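Local coordinates for protein catalase (Bacillus pumilus, PDB 4QOL) that breaks down hydrogen peroxide to water and oxygen at a heme group, and also shows peroxidase-like reactivity towards phenolic substrates, at residues A[264-269]-A[276-281]; A[325-328]-A[332-335]. One frame throughout, in Å; residues are numbered along the deposited sequence.

Both contacts are buried, but interaction 2 lies deeper, about 14 Å from the centre of the chain against about 21 Å for interaction 1 (centre to centre). They reach the same antiparallel sheet through strands 258-267 and 325-327, which strands 211-220 and 202-205 connect. Interaction 1 sets a strand end against the turn 277-280 and rests on van der Waals contact of a methionine, chiefly with a proline. Interaction 2 sets a strand against a heme-side helix and adds an amide-to-carbonyl hydrogen bond. The two meet directly: P281 CG lies 3.7 Å from L332 CD2, and C279 SG 3.8 Å from S328 OG.

Interaction 1 of 2, residues A[264-269]-A[276-281]; sequences QLMPLS and YDPCDP
M266, near the end of strand 258-267, meets P278 in the loop that follows the strand, mainly by apolar touch. The thioether sulfur does the work: M266 SD rests 3.6 Å from P278 CB and 4.1 Å from P278 CG. The side chains cross at about a right angle, and the sulfur sits against the CB–CG side of the proline. M266 runs extended to its sulfur and then bends (chi3 -69°), which brings CE to 4.1 Å from P278 CB. The same methyl stands 4.3 Å from Y276 OH, a looser touch.

The polar bonds lie within 276-281 and shape the surface that M266 meets. D277 to D280 form a type I turn, closed by D280 N to D277 O at 3.0 Å. An Asx turn overlaps it: D277 OD1 accepts from C279 N at 2.7 Å, met on its anti side, 33° out of the carboxylate plane. Within the turn, P278 O accepts from T201 OG1 and W285 NE1, and W285 packs on M266.

The ring of P278 is thus presented by a turn held by its own hydrogen bonds and by outside donors to P278 O, while the methionine adds undirected van der Waals contact.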
ATOM      1  N   GLN A 264     -18.238 -20.832 -32.085  1.00 20.09           N
ATOM      2  CA  GLN A 264     -17.737 -21.368 -33.353  1.00 19.27           C
ATOM      3  C   GLN A 264     -16.538 -22.247 -33.079  1.00 19.30           C
ATOM      4  O   GLN A 264     -15.728 -21.952 -32.187  1.00 17.77           O
ATOM      5  CB  GLN A 264     -17.268 -20.203 -34.262  1.00 19.54           C
ATOM      6  CG  GLN A 264     -18.308 -19.199 -34.677  1.00 20.21           C
ATOM      7  CD  GLN A 264     -17.682 -17.993 -35.370  1.00 21.25           C
ATOM      8  OE1 GLN A 264     -17.100 -17.126 -34.724  1.00 20.07           O
ATOM      9  NE2 GLN A 264     -17.798 -17.938 -36.697  1.00 20.25           N
ATOM     10  N   LEU A 265     -16.438 -23.337 -33.839  1.00 18.95           N
ATOM     11  CA  LEU A 265     -15.365 -24.305 -33.651  1.00 20.66           C
ATOM     12  C   LEU A 265     -14.592 -24.455 -34.968  1.00 20.19           C
ATOM     13  O   LEU A 265     -15.200 -24.571 -36.040  1.00 21.83           O
ATOM     14  CB  LEU A 265     -15.904 -25.666 -33.169  1.00 23.11           C
ATOM     15  CG  LEU A 265     -16.461 -25.653 -31.735  1.00 26.08           C
ATOM     16  CD1 LEU A 265     -17.380 -26.831 -31.493  1.00 26.48           C
ATOM     17  CD2 LEU A 265     -15.318 -25.644 -30.719  1.00 26.92           C
ATOM     18  N   MET A 266     -13.268 -24.424 -34.885  1.00 19.24           N
ATOM     19  CA  MET A 266     -12.372 -24.556 -36.044  1.00 20.33           C
ATOM     20  C   MET A 266     -11.303 -25.593 -35.757  1.00 21.07           C
ATOM     21  O   MET A 266     -10.673 -25.573 -34.700  1.00 21.78           O
ATOM     22  CB  MET A 266     -11.758 -23.184 -36.363  1.00 20.13           C
ATOM     23  CG  MET A 266     -10.656 -23.205 -37.386  1.00 19.51           C
ATOM     24  SD  MET A 266      -9.829 -21.584 -37.535  1.00 20.91           S
ATOM     25  CE  MET A 266     -11.045 -20.538 -38.275  1.00 21.38           C
ATOM     26  N   PRO A 267     -11.082 -26.536 -36.695  1.00 20.80           N
ATOM     27  CA  PRO A 267      -9.894 -27.385 -36.563  1.00 23.24           C
ATOM     28  C   PRO A 267      -8.592 -26.625 -36.527  1.00 21.99           C
ATOM     29  O   PRO A 267      -8.431 -25.688 -37.261  1.00 19.68           O
ATOM     30  CB  PRO A 267      -9.914 -28.244 -37.840  1.00 23.24           C
ATOM     31  CG  PRO A 267     -11.245 -28.069 -38.451  1.00 23.83           C
ATOM     32  CD  PRO A 267     -11.880 -26.817 -37.893  1.00 22.46           C
ATOM     33  N   LEU A 268      -7.637 -27.063 -35.706  1.00 23.66           N
ATOM     34  CA  LEU A 268      -6.320 -26.417 -35.701  1.00 27.31           C
ATOM     35  C   LEU A 268      -5.751 -26.388 -37.093  1.00 27.96           C
ATOM     36  O   LEU A 268      -5.092 -25.418 -37.477  1.00 29.93           O
ATOM     37  CB  LEU A 268      -5.347 -27.134 -34.794  1.00 27.80           C
ATOM     38  CG  LEU A 268      -5.666 -27.175 -33.315  1.00 28.90           C
ATOM     39  CD1 LEU A 268      -4.517 -27.878 -32.589  1.00 30.40           C
ATOM     40  CD2 LEU A 268      -5.874 -25.785 -32.774  1.00 30.48           C
ATOM     41  N   SER A 269      -6.027 -27.426 -37.866  1.00 28.73           N
ATOM     42  CA  SER A 269      -5.412 -27.549 -39.184  1.00 32.86           C
ATOM     43  C   SER A 269      -5.927 -26.534 -40.218  1.00 31.62           C
ATOM     44  O   SER A 269      -5.354 -26.443 -41.303  1.00 35.39           O
ATOM     45  CB  SER A 269      -5.609 -28.974 -39.737  1.00 31.15           C
ATOM     46  OG  SER A 269      -6.978 -29.323 -39.817  1.00 32.31           O
ATOM     47  N   TYR A 276      -5.801 -15.320 -43.284  1.00 19.36           N
ATOM     48  CA  TYR A 276      -5.476 -14.566 -42.082  1.00 18.57           C
ATOM     49  C   TYR A 276      -5.069 -15.602 -41.065  1.00 19.20           C
ATOM     50  O   TYR A 276      -5.243 -16.834 -41.256  1.00 19.30           O
ATOM     51  CB  TYR A 276      -6.686 -13.725 -41.663  1.00 18.66           C
ATOM     52  CG  TYR A 276      -7.923 -14.539 -41.328  1.00 18.81           C
ATOM     53  CD1 TYR A 276      -8.861 -14.868 -42.292  1.00 18.59           C
ATOM     54  CD2 TYR A 276      -8.154 -14.969 -40.042  1.00 19.63           C
ATOM     55  CE1 TYR A 276     -10.020 -15.574 -41.992  1.00 20.54           C
ATOM     56  CE2 TYR A 276      -9.313 -15.697 -39.730  1.00 19.84           C
ATOM     57  CZ  TYR A 276     -10.213 -16.065 -40.709  1.00 20.58           C
ATOM     58  OH  TYR A 276     -11.351 -16.773 -40.364  1.00 20.15           O
ATOM     59  N   ASP A 277      -4.484 -15.119 -39.984  1.00 18.89           N
ATOM     60  CA  ASP A 277      -4.175 -15.944 -38.787  1.00 18.75           C
ATOM     61  C   ASP A 277      -5.430 -16.041 -37.903  1.00 17.88           C
ATOM     62  O   ASP A 277      -5.960 -15.030 -37.456  1.00 18.11           O
ATOM     63  CB  ASP A 277      -3.010 -15.318 -38.013  1.00 18.91           C
ATOM     64  CG  ASP A 277      -2.574 -16.112 -36.821  1.00 19.15           C
ATOM     65  OD1 ASP A 277      -3.368 -16.882 -36.227  1.00 20.60           O
ATOM     66  OD2 ASP A 277      -1.417 -15.959 -36.481  1.00 21.43           O
ATOM     67  N   PRO A 278      -5.961 -17.281 -37.675  1.00 18.05           N
ATOM     68  CA  PRO A 278      -7.191 -17.410 -36.914  1.00 18.20           C
ATOM     69  C   PRO A 278      -7.034 -16.938 -35.444  1.00 17.85           C
ATOM     70  O   PRO A 278      -8.058 -16.731 -34.788  1.00 20.49           O
ATOM     71  CB  PRO A 278      -7.533 -18.893 -37.025  1.00 18.75           C
ATOM     72  CG  PRO A 278      -6.264 -19.521 -37.368  1.00 18.36           C
ATOM     73  CD  PRO A 278      -5.581 -18.547 -38.271  1.00 18.56           C
ATOM     74  N   CYS A 279      -5.794 -16.794 -34.980  1.00 17.14           N
ATOM     75  CA  CYS A 279      -5.485 -16.314 -33.628  1.00 17.27           C
ATOM     76  C   CYS A 279      -5.014 -14.847 -33.633  1.00 16.85           C
ATOM     77  O   CYS A 279      -4.447 -14.351 -32.638  1.00 16.90           O
ATOM     78  CB  CYS A 279      -4.453 -17.184 -32.944  1.00 18.34           C
ATOM     79  SG  CYS A 279      -5.064 -18.875 -32.612  1.00 19.35           S
ATOM     80  N   ASP A 280      -5.298 -14.131 -34.721  1.00 16.79           N
ATOM     81  CA  ASP A 280      -5.187 -12.691 -34.769  1.00 15.71           C
ATOM     82  C   ASP A 280      -6.496 -12.024 -34.280  1.00 15.70           C
ATOM     83  O   ASP A 280      -7.510 -12.140 -34.940  1.00 19.43           O
ATOM     84  CB  ASP A 280      -4.939 -12.268 -36.260  1.00 17.01           C
ATOM     85  CG  ASP A 280      -4.775 -10.758 -36.464  1.00 17.48           C
ATOM     86  OD1 ASP A 280      -4.924  -9.975 -35.499  1.00 17.49           O
ATOM     87  OD2 ASP A 280      -4.557 -10.326 -37.643  1.00 15.43           O
ATOM     88  N   PRO A 281      -6.473 -11.330 -33.111  1.00 14.05           N
ATOM     89  CA  PRO A 281      -7.725 -10.808 -32.540  1.00 13.70           C
ATOM     90  C   PRO A 281      -8.249  -9.529 -33.241  1.00 13.85           C
ATOM     91  O   PRO A 281      -9.271  -9.039 -32.834  1.00 14.21           O
ATOM     92  CB  PRO A 281      -7.337 -10.526 -31.099  1.00 12.54           C
ATOM     93  CG  PRO A 281      -5.914 -10.084 -31.205  1.00 13.71           C
ATOM     94  CD  PRO A 281      -5.306 -10.946 -32.322  1.00 13.21           C
TER

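Interaction 2 of 2, residues A[325-328]-A[332-335]; sequences IEAS and LLQG. With HEM (protoporphyrin IX containing Fe), chain E.
Strand 325-327 ends and the chain turns into helix 331-348, with A327 CA and L333 CA the nearest pair of alpha carbons, 7.4 Å apart. One methyl of L333 fills the angle: L333 CD2 lies 3.9 Å from A327 CB and 3.7 Å from S328 N, a buried amide nitrogen with no polar partner. L333 reaches there with CG anti to its backbone N (chi1 174°).

S328 OG, beside the same methyl, is bonded to T201 O and D330 N. In the catalase fold this helix carries the tyrosine that ligates the heme iron, so the contact joins the barrel sheet to the start of the proximal helix. L332 faces the heme, with CD1 3.6 Å from the vinyl carbon CBB of HEM.

Q334 supplies the polar link. Its chain bends at chi2 (-85°), and NE2 donates to S328 O over 2.9 Å; the acceptor lies close to the plane of the Q334 amide, while NE2 sits 33° out of the S328 carbonyl plane. Q334 OE1 accepts from S32 N of a neighbouring subunit. With a leucine here, S328 O would probably lose this donor and S32 N its acceptor. D35 of a further subunit packs on Q334 and A327.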
ATOM      1  N   ILE A 325     -10.400 -25.935 -21.155  1.00 16.09           N
ATOM      2  CA  ILE A 325     -10.375 -24.622 -21.826  1.00 16.11           C
ATOM      3  C   ILE A 325      -9.040 -23.974 -21.579  1.00 17.33           C
ATOM      4  O   ILE A 325      -8.645 -23.774 -20.420  1.00 16.98           O
ATOM      5  CB  ILE A 325     -11.467 -23.718 -21.270  1.00 16.66           C
ATOM      6  CG1 ILE A 325     -12.854 -24.377 -21.314  1.00 17.34           C
ATOM      7  CG2 ILE A 325     -11.554 -22.422 -22.080  1.00 15.91           C
ATOM      8  CD1 ILE A 325     -14.031 -23.610 -20.722  1.00 18.31           C
ATOM      9  N   GLU A 326      -8.333 -23.701 -22.667  1.00 18.06           N
ATOM     10  CA  GLU A 326      -6.957 -23.230 -22.631  1.00 16.95           C
ATOM     11  C   GLU A 326      -6.767 -21.955 -23.468  1.00 16.36           C
ATOM     12  O   GLU A 326      -7.577 -21.654 -24.334  1.00 15.92           O
ATOM     13  CB  GLU A 326      -6.027 -24.340 -23.107  1.00 17.87           C
ATOM     14  CG  GLU A 326      -6.004 -25.472 -22.080  1.00 19.82           C
ATOM     15  CD  GLU A 326      -5.127 -26.636 -22.401  1.00 19.93           C
ATOM     16  OE1 GLU A 326      -4.189 -26.472 -23.194  1.00 25.28           O
ATOM     17  OE2 GLU A 326      -5.374 -27.724 -21.799  1.00 21.12           O
ATOM     18  N   ALA A 327      -5.677 -21.226 -23.189  1.00 15.60           N
ATOM     19  CA  ALA A 327      -5.318 -20.061 -24.022  1.00 16.37           C
ATOM     20  C   ALA A 327      -4.934 -20.525 -25.406  1.00 16.01           C
ATOM     21  O   ALA A 327      -4.431 -21.657 -25.592  1.00 17.86           O
ATOM     22  CB  ALA A 327      -4.176 -19.275 -23.379  1.00 15.83           C
ATOM     23  N   SER A 328      -5.182 -19.729 -26.409  1.00 16.22           N
ATOM     24  CA  SER A 328      -4.480 -19.900 -27.643  1.00 17.28           C
ATOM     25  C   SER A 328      -3.184 -19.082 -27.608  1.00 18.67           C
ATOM     26  O   SER A 328      -2.957 -18.230 -26.701  1.00 21.49           O
ATOM     27  CB  SER A 328      -5.318 -19.461 -28.822  1.00 17.93           C
ATOM     28  OG  SER A 328      -5.404 -18.023 -28.937  1.00 15.98           O
ATOM     29  N   LEU A 332      -1.967 -11.030 -27.995  1.00 14.21           N
ATOM     30  CA  LEU A 332      -2.717 -10.041 -27.192  1.00 13.92           C
ATOM     31  C   LEU A 332      -3.240 -10.776 -25.931  1.00 13.94           C
ATOM     32  O   LEU A 332      -2.934 -10.340 -24.797  1.00 14.06           O
ATOM     33  CB  LEU A 332      -3.842  -9.475 -28.059  1.00 14.16           C
ATOM     34  CG  LEU A 332      -4.538  -8.261 -27.406  1.00 13.25           C
ATOM     35  CD1 LEU A 332      -3.634  -7.032 -27.445  1.00 13.92           C
ATOM     36  CD2 LEU A 332      -5.832  -8.061 -28.126  1.00 13.54           C
ATOM     37  N   LEU A 333      -3.851 -11.936 -26.135  1.00 13.36           N
ATOM     38  CA  LEU A 333      -4.285 -12.809 -24.993  1.00 13.98           C
ATOM     39  C   LEU A 333      -3.122 -13.162 -24.062  1.00 16.01           C
ATOM     40  O   LEU A 333      -3.259 -13.088 -22.837  1.00 15.94           O
ATOM     41  CB  LEU A 333      -4.937 -14.052 -25.502  1.00 15.17           C
ATOM     42  CG  LEU A 333      -5.318 -15.113 -24.461  1.00 14.32           C
ATOM     43  CD1 LEU A 333      -6.265 -14.570 -23.413  1.00 15.11           C
ATOM     44  CD2 LEU A 333      -5.956 -16.322 -25.201  1.00 16.02           C
ATOM     45  N   GLN A 334      -1.998 -13.518 -24.636  1.00 15.57           N
ATOM     46  CA  GLN A 334      -0.883 -13.921 -23.820  1.00 16.52           C
ATOM     47  C   GLN A 334      -0.504 -12.895 -22.733  1.00 15.81           C
ATOM     48  O   GLN A 334      -0.234 -13.262 -21.608  1.00 14.68           O
ATOM     49  CB  GLN A 334       0.328 -14.296 -24.681  1.00 18.88           C
ATOM     50  CG  GLN A 334       0.104 -15.497 -25.589  1.00 18.11           C
ATOM     51  CD  GLN A 334       0.336 -16.832 -24.940  1.00 17.42           C
ATOM     52  OE1 GLN A 334       1.371 -17.049 -24.321  1.00 15.19           O
ATOM     53  NE2 GLN A 334      -0.619 -17.710 -25.034  1.00 16.99           N
ATOM     54  N   GLY A 335      -0.429 -11.636 -23.102  1.00 14.05           N
ATOM     55  CA  GLY A 335      -0.146 -10.599 -22.148  1.00 13.81           C
ATOM     56  C   GLY A 335      -1.214 -10.452 -21.092  1.00 14.09           C
ATOM     57  O   GLY A 335      -0.920 -10.111 -19.935  1.00 12.70           O
TER
HETATM   58  CHA HEM E 501     -10.045  -4.702 -17.419  0.50 11.44           C
HETATM   59  CHB HEM E 501      -5.558  -5.122 -19.213  0.50 11.38           C
HETATM   60  CHC HEM E 501      -7.525  -6.363 -23.616  0.50 11.70           C
HETATM   61  CHD HEM E 501     -11.865  -6.596 -21.474  0.50 11.68           C
HETATM   62  C1A HEM E 501      -8.665  -4.676 -17.545  0.50 11.90           C
HETATM   63  C2A HEM E 501      -7.742  -4.283 -16.523  0.50 12.00           C
HETATM   64  C3A HEM E 501      -6.485  -4.405 -17.029  0.50 11.81           C
HETATM   65  C4A HEM E 501      -6.623  -4.873 -18.349  0.50 11.64           C
HETATM   66  CMA HEM E 501      -5.132  -4.220 -16.407  0.50 11.00           C
HETATM   67  CAA HEM E 501      -8.140  -3.871 -15.142  0.50 11.68           C
HETATM   68  CBA HEM E 501      -8.627  -5.157 -14.443  0.50 12.41           C
HETATM   69  CGA HEM E 501      -8.885  -4.945 -12.998  0.50 12.77           C
HETATM   70  O1A HEM E 501      -9.518  -5.827 -12.383  0.50 14.19           O
HETATM   71  O2A HEM E 501      -8.394  -3.971 -12.384  0.50 12.33           O
HETATM   72  C1B HEM E 501      -5.764  -5.477 -20.576  0.50 11.68           C
HETATM   73  C2B HEM E 501      -4.672  -5.671 -21.480  0.50 11.46           C
HETATM   74  C3B HEM E 501      -5.192  -5.995 -22.706  0.50 11.30           C
HETATM   75  C4B HEM E 501      -6.652  -6.061 -22.550  0.50 11.40           C
HETATM   76  CMB HEM E 501      -3.218  -5.536 -21.106  0.50 11.98           C
HETATM   77  CAB HEM E 501      -4.502  -6.323 -23.955  0.50 11.38           C
HETATM   78  CBB HEM E 501      -3.199  -6.613 -23.922  0.50 12.26           C
HETATM   79  C1C HEM E 501      -8.892  -6.541 -23.404  0.50 11.92           C
HETATM   80  C2C HEM E 501      -9.718  -7.210 -24.278  0.50 12.05           C
HETATM   81  C3C HEM E 501     -10.942  -7.252 -23.685  0.50 11.67           C
HETATM   82  C4C HEM E 501     -10.857  -6.675 -22.397  0.50 12.01           C
HETATM   83  CMC HEM E 501      -9.305  -7.676 -25.657  0.50 11.80           C
HETATM   84  CAC HEM E 501     -12.082  -7.945 -24.184  0.50 12.51           C
HETATM   85  CBC HEM E 501     -11.865  -8.977 -24.981  0.50 12.74           C
HETATM   86  C1D HEM E 501     -11.664  -6.080 -20.185  0.50 11.43           C
HETATM   87  C2D HEM E 501     -12.777  -5.926 -19.248  0.50 11.05           C
HETATM   88  C3D HEM E 501     -12.305  -5.374 -18.125  0.50 10.61           C
HETATM   89  C4D HEM E 501     -10.878  -5.205 -18.378  0.50 11.46           C
HETATM   90  CMD HEM E 501     -14.185  -6.319 -19.582  0.50 10.93           C
HETATM   91  CAD HEM E 501     -13.060  -5.037 -16.864  0.50 10.40           C
HETATM   92  CBD HEM E 501     -13.185  -6.357 -16.071  0.50 10.48           C
HETATM   93  CGD HEM E 501     -13.971  -5.979 -14.850  0.50 10.87           C
HETATM   94  O1D HEM E 501     -15.190  -5.931 -14.965  0.50 10.55           O
HETATM   95  O2D HEM E 501     -13.410  -5.722 -13.751  0.50 10.68           O
HETATM   96  NA  HEM E 501      -7.957  -5.075 -18.682  0.50 12.83           N
HETATM   97  NB  HEM E 501      -6.889  -5.724 -21.271  0.50 11.60           N
HETATM   98  NC  HEM E 501      -9.564  -6.282 -22.230  0.50 12.34           N
HETATM   99  ND  HEM E 501     -10.536  -5.642 -19.636  0.50 11.80           N
HETATM  100 FE   HEM E 501      -8.788  -5.682 -20.427  0.50 14.59          FE